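Local atomic coordinates of tRNA (guanine(6)-N2)-methyltransferase (Thermus thermophilus, PDB entry 3TMA), a protein that methylates the N2 atom of guanosine at position 6 of tRNA(Phe), using S-adenosyl-L-methionine as methyl donor. Residues P179-R184 and S214-L219; P210-G215 and K239-A244; M20-T25 and H74-F79. All blocks are in the same frame, centred on the assembly; numbering follows the deposited sequence. Where two conformers were deposited one is given.

Interaction 1: P179-R184 and S214-L219; sequences PKAALR and SGTIAL
Ser214 donates its hydroxyl to the backbone carbonyl of Ala181, with OG 2.6 Å from O. The donor meets the carbonyl at a C=O...OG angle of 128°, tilted 32° out of the carbonyl plane. The same hydroxyl accepts a hydrogen from water 1, which lies 2.9 Å from Ser214 OG. The serine oxygen therefore acts in both senses, and with chi1 at 48° it sits between its own backbone N and carbonyl carbon, turned to face the 179-184 loop. Water 1 continues the chain of bonds to Thr216, whose OG1 is 2.6 Å away, and bonds weakly to the carbonyl O of Arg184; three polar groups from the two segments thus share one solvent molecule.

Beside this polar patch, the methyl of Ala181 packs against the other segment: CB lies 3.0 Å from Ser214 O, a tight approach, and its apolar neighbour is Leu219 CD1 at 3.7 Å. The side chain of Thr216 flanks the methyl from the helix start, OG1 lying 3.8 Å from Ala181 CB.

Backbone geometry sets these groups in place. A short 3-10 turn, closed by a bond from Ala182 N to Pro179 O, presents Ala181, while Gly215, whose backbone angles would jam a CB against the carbonyl O of Ser214, is the N-cap residue of helix 216-225. Ser214, Gly215 and Thr216 are assigned by similarity to the S-adenosyl-L-methionine site, so the 179-184 loop probably lies at the edge of the cofactor site. Leu219 also packs on Ala247 and Ala248 of helix 238-250, Thr216 touches Pro189 of helix 189-198, and Ala218 rests on strand 231-235, so the start of helix 216-225 is wedged between the loop, two helices and the sheet.

Interaction 2: P210-G215 and K239-A244; sequences PFTGSG and KRLGLA
The carbonyl oxygen of Ser214 is pressed into Ala244, whose CA lies 3.3 Å away in a CA-H...O contact bent to 127° at the hydrogen; the methyl CB of Ala244 touches the same oxygen. No conventional hydrogen bond joins the two segments, and the loop is fitted to the helix by shape. Gly215 CA comes to 3.9 Å from Ala244 CB, a closeness that suits a residue without a side chain. One helical turn earlier, Arg240 lays its CB 3.7 Å from Gly213 O. Alongside, Thr212 and Leu241 meet methyl to methyl, CG2 to CD2 at 3.9 Å, their side chains crossing at about a right angle. With chi1 at -165° the threonine hydroxyl points elsewhere, to the carboxylate of Asp209. A type II' turn from Thr212 to Gly215 is closed by Gly215 N donating to Thr212 O, and Asp235 accepts a bond from Gly213 N. Glycine-rich, following strand 207-209 and leading into helix 216-225, this loop is the first signature motif of Rossmann-fold methyltransferases, consistent with the cofactor-binding role assigned by similarity to Ser214 and Gly215.

Interaction 3: M20-T25 and H74-F79; sequences MWLEAT and HHLVLF
His74 N donates to Thr25 O at 2.6 Å, a nearly straight bond of 172°, while Thr25 OG1 accepts from His75 N at 3.1 Å. The threonine thus holds the chain just before strand 76-84 with both oxygens; its chi1 of 61° swings OG1 across to that backbone. From here strands 21-25 and 76-84 run antiparallel as inner neighbours in the mixed sheet of the N-terminal region, which includes the THUMP domain. Trp21 with Phe79 and Glu23 with Val77 form hydrogen-bonded pairs, each joined by two bonds, and Thr25 N adds a further one to His75 O. Leu22, Ala24, Leu76 and Leu78 share the face against helix 31-41, where Ala24 CB lies 3.6 Å from Leu76 CD2 and Leu22 and Leu38 also meet. Next to the Trp21-Phe79 pair, Met20 CE lies 3.9 Å from Leu78 CD1. The other face carries Glu23, whose carboxylate forms salt bridges to Arg57 and Arg159, probably favouring its charged form. The same carboxylate stands at the edge of the Phe79 ring, planes 83° apart, with OE2 3.5 Å from CE2, while Val77 CG1 sits 3.6 Å above one face of the ring, offset toward its rim.

How the interactions relate
Interactions 1 and 2 belong to the methyltransferase domain and share Ser214 and Gly215: the residues 179-184 lie on one flank of the glycine-rich loop and helix 238-250 on another. Both are buried, yet interaction 1 relies on a hydroxyl and a bridging water, whereas interaction 2 is fitted together without hydrogen bonds across it. Their exposed margins bring Arg184 near Arg240, although Arg184 is poorly ordered. Interaction 3 lies about 26 Å from interaction 1 and 33 Å from interaction 2, centre to centre, on the opposite side of the chain's centre. There, regular strand pairing replaces loop-to-helix fitting; the contact is partly buried, although it buries the most surface between its two segments.

Interaction 1: P179-R184 and S214-L219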
loop_
_atom_site.group_PDB
_atom_site.type_symbol
_atom_site.label_atom_id
_atom_site.label_comp_id
_atom_site.label_asym_id
_atom_site.label_seq_id
_atom_site.Cartn_x
_atom_site.Cartn_y
_atom_site.Cartn_z
ATOM N N PRO A 179 -6.480 -3.876 12.165
ATOM C CA PRO A 179 -7.790 -3.258 12.007
ATOM C C PRO A 179 -8.192 -2.420 13.240
ATOM O O PRO A 179 -8.904 -1.434 13.096
ATOM C CB PRO A 179 -8.741 -4.459 11.814
ATOM C CG PRO A 179 -8.062 -5.602 12.542
ATOM C CD PRO A 179 -6.570 -5.343 12.229
ATOM N N LYS A 180 -7.696 -2.765 14.423
ATOM C CA LYS A 180 -7.969 -1.945 15.603
ATOM C C LYS A 180 -7.428 -0.510 15.459
ATOM O O LYS A 180 -7.981 0.427 16.015
ATOM C CB LYS A 180 -7.431 -2.600 16.880
ATOM C CG LYS A 180 -8.416 -3.532 17.608
ATOM C CD LYS A 180 -7.716 -4.331 18.728
ATOM C CE LYS A 180 -8.130 -5.811 18.718
ATOM N NZ LYS A 180 -9.467 -6.084 19.348
ATOM N N ALA A 181 -6.359 -0.330 14.695
ATOM C CA ALA A 181 -5.873 1.019 14.424
ATOM C C ALA A 181 -6.528 1.682 13.193
ATOM O O ALA A 181 -6.241 2.832 12.897
ATOM C CB ALA A 181 -4.369 1.024 14.301
ATOM N N ALA A 182 -7.407 0.969 12.484
ATOM C CA ALA A 182 -7.894 1.406 11.154
ATOM C C ALA A 182 -9.235 2.155 11.151
ATOM O O ALA A 182 -9.859 2.380 12.203
ATOM C CB ALA A 182 -7.963 0.228 10.189
ATOM N N LEU A 183 -9.687 2.505 9.946
ATOM C CA LEU A 183 -10.826 3.405 9.772
ATOM C C LEU A 183 -10.349 4.837 10.004
ATOM O O LEU A 183 -11.027 5.805 9.630
ATOM N N ARG A 184 -9.187 4.945 10.651
ATOM C CA ARG A 184 -8.444 6.191 10.783
ATOM C C ARG A 184 -7.022 6.025 10.203
ATOM O O ARG A 184 -6.266 5.156 10.636
ATOM C CB ARG A 184 -8.399 6.634 12.254
ATOM C CG ARG A 184 -8.092 8.118 12.461
ATOM C CD ARG A 184 -9.085 9.026 11.726
ATOM N NE ARG A 184 -8.939 10.431 12.104
ATOM C CZ ARG A 184 -7.960 11.229 11.682
ATOM N NH1 ARG A 184 -7.021 10.771 10.867
ATOM N NH2 ARG A 184 -7.920 12.489 12.078
ATOM N N SER A 214 -4.245 6.514 15.822
ATOM C CA SER A 214 -4.539 5.201 16.387
ATOM C C SER A 214 -3.429 4.155 16.155
ATOM O O SER A 214 -3.596 2.985 16.482
ATOM C CB SER A 214 -5.894 4.698 15.875
ATOM O OG SER A 214 -5.935 4.871 14.472
ATOM N N GLY A 215 -2.270 4.589 15.663
ATOM C CA GLY A 215 -1.043 3.847 15.878
ATOM C C GLY A 215 -0.467 3.198 14.621
ATOM O O GLY A 215 0.541 2.526 14.716
ATOM N N THR A 216 -1.077 3.398 13.452
ATOM C CA THR A 216 -0.701 2.622 12.247
ATOM C C THR A 216 0.777 2.614 11.877
ATOM O O THR A 216 1.362 1.526 11.645
ATOM C CB THR A 216 -1.506 3.044 11.016
ATOM O OG1 THR A 216 -2.906 2.881 11.293
ATOM C CG2 THR A 216 -1.119 2.174 9.798
ATOM N N ILE A 217 1.408 3.794 11.886
ATOM C CA ILE A 217 2.831 3.869 11.534
ATOM C C ILE A 217 3.729 3.169 12.579
ATOM O O ILE A 217 4.629 2.393 12.204
ATOM C CB ILE A 217 3.292 5.314 11.343
ATOM C CG1 ILE A 217 2.718 5.872 10.041
ATOM C CG2 ILE A 217 4.800 5.384 11.243
ATOM C CD1 ILE A 217 2.803 7.433 9.976
ATOM N N ALA A 218 3.440 3.387 13.869
ATOM C CA ALA A 218 4.190 2.709 14.939
ATOM C C ALA A 218 4.079 1.180 14.871
ATOM O O ALA A 218 5.075 0.475 15.088
ATOM C CB ALA A 218 3.746 3.214 16.365
ATOM N N LEU A 219 2.874 0.670 14.594
ATOM C CA LEU A 219 2.658 -0.763 14.579
ATOM C C LEU A 219 3.374 -1.336 13.370
ATOM O O LEU A 219 3.949 -2.421 13.467
ATOM C CB LEU A 219 1.131 -1.079 14.485
ATOM C CG LEU A 219 0.282 -0.554 15.670
ATOM C CD1 LEU A 219 -1.232 -0.567 15.342
ATOM C CD2 LEU A 219 0.548 -1.390 16.914
HETATM O O HOH W 1 -3.620 4.893 12.801
#

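Interaction 2: P210-G215 and K239-A244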
loop_
_atom_site.group_PDB
_atom_site.type_symbol
_atom_site.label_atom_id
_atom_site.label_comp_id
_atom_site.label_asym_id
_atom_site.label_seq_id
_atom_site.Cartn_x
_atom_site.Cartn_y
_atom_site.Cartn_z
ATOM N N PRO A 210 5.612 10.769 15.191
ATOM C CA PRO A 210 5.231 11.922 16.018
ATOM C C PRO A 210 3.761 12.347 15.911
ATOM O O PRO A 210 3.301 13.152 16.740
ATOM C CB PRO A 210 6.178 13.028 15.526
ATOM C CG PRO A 210 6.383 12.712 14.021
ATOM C CD PRO A 210 6.353 11.167 13.972
ATOM N N PHE A 211 3.022 11.817 14.917
ATOM C CA PHE A 211 1.566 12.070 14.832
ATOM C C PHE A 211 0.880 10.721 14.756
ATOM O O PHE A 211 0.436 10.296 13.681
ATOM C CB PHE A 211 1.198 12.884 13.562
ATOM C CG PHE A 211 1.915 14.207 13.455
ATOM C CD1 PHE A 211 1.391 15.333 14.062
ATOM C CD2 PHE A 211 3.109 14.326 12.728
ATOM C CE1 PHE A 211 2.054 16.592 13.985
ATOM C CE2 PHE A 211 3.808 15.572 12.662
ATOM C CZ PHE A 211 3.241 16.708 13.274
ATOM N N THR A 212 0.788 10.006 15.863
ATOM C CA THR A 212 0.605 8.559 15.687
ATOM C C THR A 212 -0.864 8.210 15.428
ATOM O O THR A 212 -1.149 7.196 14.786
ATOM C CB THR A 212 1.236 7.724 16.839
ATOM O OG1 THR A 212 1.322 6.346 16.429
ATOM C CG2 THR A 212 0.364 7.782 18.102
ATOM N N GLY A 213 -1.794 9.061 15.906
ATOM C CA GLY A 213 -3.230 8.740 15.833
ATOM C C GLY A 213 -3.528 7.401 16.514
ATOM O O GLY A 213 -3.101 7.153 17.655
ATOM N N SER A 214 -4.245 6.514 15.822
ATOM C CA SER A 214 -4.539 5.201 16.387
ATOM C C SER A 214 -3.429 4.155 16.155
ATOM O O SER A 214 -3.596 2.985 16.482
ATOM C CB SER A 214 -5.894 4.698 15.875
ATOM O OG SER A 214 -5.935 4.871 14.472
ATOM N N GLY A 215 -2.270 4.589 15.663
ATOM C CA GLY A 215 -1.043 3.847 15.878
ATOM C C GLY A 215 -0.467 3.198 14.621
ATOM O O GLY A 215 0.541 2.526 14.716
ATOM N N LYS A 239 -7.761 9.222 23.722
ATOM C CA LYS A 239 -8.650 8.182 23.225
ATOM C C LYS A 239 -7.979 7.357 22.130
ATOM O O LYS A 239 -8.015 6.126 22.163
ATOM C CB LYS A 239 -9.951 8.792 22.700
ATOM C CG LYS A 239 -10.817 9.424 23.778
ATOM C CD LYS A 239 -12.079 10.032 23.184
ATOM C CE LYS A 239 -12.957 10.642 24.265
ATOM N NZ LYS A 239 -14.185 11.263 23.696
ATOM N N ARG A 240 -7.368 8.034 21.161
ATOM C CA ARG A 240 -6.714 7.348 20.088
ATOM C C ARG A 240 -5.468 6.608 20.573
ATOM O O ARG A 240 -5.143 5.571 20.022
ATOM C CB ARG A 240 -6.414 8.282 18.936
ATOM C CG ARG A 240 -7.661 8.637 18.136
ATOM C CD ARG A 240 -7.283 9.282 16.812
ATOM N NE ARG A 240 -8.401 10.047 16.257
ATOM C CZ ARG A 240 -8.374 10.668 15.080
ATOM N NH1 ARG A 240 -7.286 10.601 14.318
ATOM N NH2 ARG A 240 -9.441 11.337 14.657
ATOM N N LEU A 241 -4.775 7.137 21.583
ATOM C CA LEU A 241 -3.681 6.406 22.210
ATOM C C LEU A 241 -4.161 5.110 22.890
ATOM O O LEU A 241 -3.443 4.124 22.894
ATOM C CB LEU A 241 -2.945 7.261 23.244
ATOM C CG LEU A 241 -2.116 8.443 22.725
ATOM C CD1 LEU A 241 -1.410 9.104 23.868
ATOM C CD2 LEU A 241 -1.119 8.025 21.661
ATOM N N GLY A 242 -5.357 5.135 23.470
ATOM C CA GLY A 242 -5.962 3.947 24.075
ATOM C C GLY A 242 -6.146 2.849 23.037
ATOM O O GLY A 242 -5.781 1.710 23.282
ATOM N N LEU A 243 -6.651 3.219 21.862
ATOM C CA LEU A 243 -6.828 2.294 20.753
ATOM C C LEU A 243 -5.487 1.766 20.276
ATOM O O LEU A 243 -5.350 0.579 20.047
ATOM C CB LEU A 243 -7.552 2.960 19.564
ATOM C CG LEU A 243 -9.076 3.201 19.614
ATOM C CD1 LEU A 243 -9.652 3.376 18.180
ATOM C CD2 LEU A 243 -9.847 2.114 20.355
ATOM N N ALA A 244 -4.508 2.650 20.115
ATOM C CA ALA A 244 -3.195 2.237 19.647
ATOM C C ALA A 244 -2.579 1.189 20.576
ATOM O O ALA A 244 -1.975 0.209 20.111
ATOM C CB ALA A 244 -2.268 3.456 19.520
#

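Interaction 3: M20-T25 and H74-F79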
loop_
_atom_site.group_PDB
_atom_site.type_symbol
_atom_site.label_atom_id
_atom_site.label_comp_id
_atom_site.label_asym_id
_atom_site.label_seq_id
_atom_site.Cartn_x
_atom_site.Cartn_y
_atom_site.Cartn_z
ATOM N N MET A 20 2.204 -17.392 -17.304
ATOM C CA MET A 20 1.346 -16.866 -16.257
ATOM C C MET A 20 2.047 -15.704 -15.547
ATOM O O MET A 20 3.272 -15.626 -15.573
ATOM C CB MET A 20 0.977 -17.981 -15.254
ATOM C CG MET A 20 0.316 -19.250 -15.894
ATOM S SD MET A 20 -0.451 -20.285 -14.607
ATOM C CE MET A 20 0.672 -20.033 -13.205
ATOM N N TRP A 21 1.270 -14.850 -14.879
ATOM C CA TRP A 21 1.819 -13.619 -14.261
ATOM C C TRP A 21 1.136 -13.381 -12.939
ATOM O O TRP A 21 -0.088 -13.465 -12.846
ATOM C CB TRP A 21 1.592 -12.402 -15.177
ATOM C CG TRP A 21 2.239 -12.541 -16.554
ATOM C CD1 TRP A 21 1.774 -13.298 -17.620
ATOM C CD2 TRP A 21 3.496 -11.971 -16.984
ATOM N NE1 TRP A 21 2.686 -13.217 -18.684
ATOM C CE2 TRP A 21 3.744 -12.426 -18.305
ATOM C CE3 TRP A 21 4.430 -11.109 -16.383
ATOM C CZ2 TRP A 21 4.859 -11.997 -19.050
ATOM C CZ3 TRP A 21 5.544 -10.691 -17.124
ATOM C CH2 TRP A 21 5.757 -11.152 -18.438
ATOM N N LEU A 22 1.912 -13.117 -11.898
ATOM C CA LEU A 22 1.341 -12.622 -10.678
ATOM C C LEU A 22 1.319 -11.108 -10.828
ATOM O O LEU A 22 2.369 -10.491 -11.072
ATOM C CB LEU A 22 2.205 -13.063 -9.502
ATOM C CG LEU A 22 1.916 -12.363 -8.184
ATOM C CD1 LEU A 22 0.506 -12.687 -7.658
ATOM C CD2 LEU A 22 2.993 -12.778 -7.190
ATOM N N GLU A 23 0.143 -10.492 -10.679
ATOM C CA GLU A 23 0.093 -9.035 -10.590
ATOM C C GLU A 23 -0.228 -8.539 -9.169
ATOM O O GLU A 23 -1.196 -8.986 -8.547
ATOM C CB GLU A 23 -0.924 -8.487 -11.594
ATOM C CG GLU A 23 -1.012 -6.925 -11.595
ATOM C CD GLU A 23 -1.791 -6.395 -12.824
ATOM O OE1 GLU A 23 -1.200 -6.345 -13.937
ATOM O OE2 GLU A 23 -3.005 -6.056 -12.683
ATOM N N ALA A 24 0.600 -7.647 -8.648
ATOM C CA ALA A 24 0.359 -7.050 -7.349
ATOM C C ALA A 24 0.035 -5.559 -7.525
ATOM O O ALA A 24 0.653 -4.884 -8.361
ATOM C CB ALA A 24 1.599 -7.233 -6.421
ATOM N N THR A 25 -0.916 -5.051 -6.742
ATOM C CA THR A 25 -1.257 -3.638 -6.816
ATOM C C THR A 25 -0.849 -2.926 -5.529
ATOM O O THR A 25 -0.817 -3.522 -4.446
ATOM C CB THR A 25 -2.769 -3.415 -7.004
ATOM O OG1 THR A 25 -3.448 -3.977 -5.888
ATOM C CG2 THR A 25 -3.268 -4.104 -8.256
ATOM N N HIS A 74 -1.709 -4.233 -2.061
ATOM C CA HIS A 74 -3.121 -4.212 -1.674
ATOM C C HIS A 74 -3.800 -5.510 -2.106
ATOM O O HIS A 74 -4.193 -6.314 -1.239
ATOM C CB HIS A 74 -3.833 -3.008 -2.278
ATOM C CG HIS A 74 -3.398 -1.710 -1.693
ATOM N ND1 HIS A 74 -3.444 -1.451 -0.337
ATOM C CD2 HIS A 74 -2.935 -0.581 -2.279
ATOM C CE1 HIS A 74 -3.037 -0.213 -0.121
ATOM N NE2 HIS A 74 -2.668 0.312 -1.278
ATOM N N HIS A 75 -3.840 -5.782 -3.412
ATOM C CA HIS A 75 -4.458 -7.004 -3.976
ATOM C C HIS A 75 -3.453 -7.784 -4.824
ATOM O O HIS A 75 -2.476 -7.214 -5.341
ATOM C CB HIS A 75 -5.716 -6.661 -4.836
ATOM C CG HIS A 75 -6.981 -6.543 -4.030
ATOM N ND1 HIS A 75 -7.382 -7.507 -3.117
ATOM C CD2 HIS A 75 -7.900 -5.549 -3.950
ATOM C CE1 HIS A 75 -8.516 -7.134 -2.548
ATOM N NE2 HIS A 75 -8.855 -5.952 -3.043
ATOM N N LEU A 76 -3.658 -9.100 -4.896
ATOM C CA LEU A 76 -2.896 -9.973 -5.773
ATOM C C LEU A 76 -3.876 -10.684 -6.750
ATOM O O LEU A 76 -4.900 -11.235 -6.317
ATOM C CB LEU A 76 -2.199 -11.047 -4.943
ATOM C CG LEU A 76 -1.237 -10.551 -3.828
ATOM C CD1 LEU A 76 -0.657 -11.765 -3.118
ATOM C CD2 LEU A 76 -0.115 -9.703 -4.463
ATOM N N VAL A 77 -3.494 -10.740 -8.014
ATOM C CA VAL A 77 -4.226 -11.493 -9.075
ATOM C C VAL A 77 -3.265 -12.449 -9.769
ATOM O O VAL A 77 -2.193 -12.052 -10.158
ATOM C CB VAL A 77 -4.794 -10.485 -10.133
ATOM C CG1 VAL A 77 -5.630 -11.181 -11.194
ATOM C CG2 VAL A 77 -5.693 -9.463 -9.389
ATOM N N LEU A 78 -3.665 -13.692 -9.978
ATOM C CA LEU A 78 -2.908 -14.585 -10.858
ATOM C C LEU A 78 -3.531 -14.549 -12.234
ATOM O O LEU A 78 -4.699 -14.936 -12.376
ATOM C CB LEU A 78 -2.925 -16.013 -10.309
ATOM C CG LEU A 78 -2.353 -17.139 -11.191
ATOM C CD1 LEU A 78 -0.889 -16.932 -11.365
ATOM C CD2 LEU A 78 -2.643 -18.489 -10.497
ATOM N N PHE A 79 -2.806 -14.007 -13.219
ATOM C CA PHE A 79 -3.290 -13.975 -14.590
ATOM C C PHE A 79 -2.764 -15.230 -15.239
ATOM O O PHE A 79 -1.550 -15.442 -15.240
ATOM C CB PHE A 79 -2.823 -12.712 -15.328
ATOM C CG PHE A 79 -3.606 -11.487 -14.957
ATOM C CD1 PHE A 79 -5.021 -11.486 -15.045
ATOM C CD2 PHE A 79 -2.947 -10.335 -14.501
ATOM C CE1 PHE A 79 -5.761 -10.332 -14.677
ATOM C CE2 PHE A 79 -3.684 -9.161 -14.165
ATOM C CZ PHE A 79 -5.086 -9.159 -14.287
#